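Local coordinates for protein RNase NGR3 (Nicotiana glutinosa, PDB 1VD3) that probably cleaves RNA as a T2-family ribonuclease, and binds the nucleotide 2'-UMP in its active-site cleft, at residues V14-A19 / I173-L178. Sequence-based numbering, arbitrary orientation.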
# COMPACT_ATOMS: atom_id res chain seq x y z
N VAL A 14 0.89 3.58 1.40
CA VAL A 14 1.18 2.73 0.25
C VAL A 14 0.37 1.45 0.20
O VAL A 14 0.40 0.63 1.13
CB VAL A 14 2.69 2.35 0.23
CG1 VAL A 14 3.06 1.73 -1.11
CG2 VAL A 14 3.54 3.59 0.53
N GLN A 15 -0.35 1.28 -0.90
CA GLN A 15 -1.16 0.09 -1.12
C GLN A 15 -0.60 -0.59 -2.35
O GLN A 15 0.06 0.04 -3.17
CB GLN A 15 -2.62 0.47 -1.37
CG GLN A 15 -3.30 1.15 -0.19
CD GLN A 15 -4.74 1.50 -0.49
OE1 GLN A 15 -5.60 0.63 -0.54
NE2 GLN A 15 -5.00 2.79 -0.70
N GLN A 16 -0.86 -1.88 -2.48
CA GLN A 16 -0.38 -2.55 -3.68
C GLN A 16 -1.42 -3.49 -4.24
O GLN A 16 -2.39 -3.86 -3.56
CB GLN A 16 0.93 -3.30 -3.43
CG GLN A 16 0.86 -4.53 -2.56
CD GLN A 16 2.08 -5.42 -2.77
OE1 GLN A 16 3.20 -4.93 -2.95
NE2 GLN A 16 1.87 -6.72 -2.75
N TRP A 17 -1.24 -3.84 -5.50
CA TRP A 17 -2.13 -4.75 -6.20
C TRP A 17 -1.43 -6.09 -6.12
O TRP A 17 -0.44 -6.32 -6.81
CB TRP A 17 -2.30 -4.32 -7.65
CG TRP A 17 -3.31 -5.13 -8.41
CD1 TRP A 17 -3.09 -5.89 -9.53
CD2 TRP A 17 -4.71 -5.28 -8.09
NE1 TRP A 17 -4.26 -6.50 -9.92
CE2 TRP A 17 -5.26 -6.14 -9.06
CE3 TRP A 17 -5.53 -4.76 -7.08
CZ2 TRP A 17 -6.62 -6.51 -9.05
CZ3 TRP A 17 -6.88 -5.12 -7.08
CH2 TRP A 17 -7.41 -5.99 -8.06
N PRO A 18 -1.93 -7.00 -5.26
CA PRO A 18 -1.35 -8.33 -5.06
C PRO A 18 -1.00 -9.07 -6.34
O PRO A 18 0.09 -9.63 -6.46
CB PRO A 18 -2.44 -9.05 -4.26
CG PRO A 18 -3.04 -7.96 -3.46
CD PRO A 18 -3.17 -6.85 -4.48
N ALA A 19 -1.91 -9.06 -7.30
CA ALA A 19 -1.69 -9.75 -8.57
C ALA A 19 -0.38 -9.37 -9.26
O ALA A 19 0.30 -10.23 -9.82
CB ALA A 19 -2.86 -9.49 -9.52
N ILE A 173 0.06 -1.84 -13.06
CA ILE A 173 -0.07 -1.03 -11.86
C ILE A 173 0.40 -1.93 -10.72
O ILE A 173 -0.10 -3.04 -10.55
CB ILE A 173 -1.53 -0.59 -11.63
CG1 ILE A 173 -1.64 0.17 -10.30
CG2 ILE A 173 -2.46 -1.80 -11.63
CD1 ILE A 173 -2.95 0.90 -10.11
N TYR A 174 1.39 -1.47 -9.96
CA TYR A 174 1.95 -2.26 -8.87
C TYR A 174 1.58 -1.69 -7.51
O TYR A 174 1.02 -2.40 -6.67
CB TYR A 174 3.47 -2.35 -9.03
CG TYR A 174 4.20 -3.02 -7.88
CD1 TYR A 174 3.86 -4.30 -7.45
CD2 TYR A 174 5.26 -2.38 -7.24
CE1 TYR A 174 4.55 -4.92 -6.40
CE2 TYR A 174 5.96 -2.98 -6.20
CZ TYR A 174 5.60 -4.25 -5.78
OH TYR A 174 6.29 -4.83 -4.75
N GLN A 175 1.90 -0.42 -7.28
CA GLN A 175 1.56 0.20 -6.00
C GLN A 175 0.95 1.59 -6.19
O GLN A 175 1.21 2.27 -7.18
CB GLN A 175 2.79 0.27 -5.09
CG GLN A 175 3.24 -1.12 -4.63
CD GLN A 175 4.28 -1.09 -3.53
OE1 GLN A 175 4.22 -1.88 -2.59
NE2 GLN A 175 5.25 -0.19 -3.65
N VAL A 176 0.12 1.98 -5.23
CA VAL A 176 -0.53 3.28 -5.28
C VAL A 176 -0.19 4.06 -4.03
O VAL A 176 -0.41 3.58 -2.91
CB VAL A 176 -2.07 3.13 -5.37
CG1 VAL A 176 -2.72 4.51 -5.38
CG2 VAL A 176 -2.45 2.36 -6.62
N TYR A 177 0.37 5.25 -4.22
CA TYR A 177 0.76 6.09 -3.10
C TYR A 177 -0.19 7.27 -2.93
O TYR A 177 -0.50 7.96 -3.90
CB TYR A 177 2.17 6.67 -3.31
CG TYR A 177 3.30 5.67 -3.34
CD1 TYR A 177 3.37 4.69 -4.32
CD2 TYR A 177 4.35 5.75 -2.41
CE1 TYR A 177 4.44 3.81 -4.40
CE2 TYR A 177 5.44 4.88 -2.48
CZ TYR A 177 5.47 3.91 -3.48
OH TYR A 177 6.54 3.04 -3.58
N LEU A 178 -0.64 7.48 -1.70
CA LEU A 178 -1.50 8.60 -1.36
C LEU A 178 -0.86 9.20 -0.11
O LEU A 178 -0.15 8.50 0.61
CB LEU A 178 -2.93 8.13 -1.06
CG LEU A 178 -3.77 7.72 -2.27
CD1 LEU A 178 -5.07 7.10 -1.81
CD2 LEU A 178 -4.04 8.95 -3.14
O HOH W 1 -2.43 4.32 -1.14
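Gln15 and Val176 clasp each other backbone to backbone: Gln15 N reaches Val176 O at 3.1 Å and Val176 N returns to Gln15 O at 2.8 Å, making the hydrogen-bonded pair of two antiparallel strands in the central sheet of this T2 fold. A third bond, Trp17 N to Tyr174 O at 2.9 Å, carries the pairing past the strand's end. Val176 O takes a second donor, a water that also accepts from Gln15 NE2; that amide nitrogen goes on to Ser123. Gln175 OE1 accepts from ND1 of His43, probably a catalytic histidine, while Gln175 NE2 bonds to Glu162 OE1, which also holds Tyr177 OH and lies opposite the classic beta bulge of Tyr174 and Gln175. On the sheet face shared by Val14, Gln16, Gln175 and Tyr177, Gln175 CG packs 3.4 Å from Gln16 CB. Further along, with chi1 at -168°, Val14 turns CG1 away from its own backbone N and sets it over the centre of the Tyr177 ring, a CH-pi contact of 4.0 Å to the centroid, while Val14 CG2 touches Tyr177 CD2. Tied at both ends of its amide, Gln175 probably fixes the orientation of the His43 imidazole as a second-shell residue near the bound 2'-UMP.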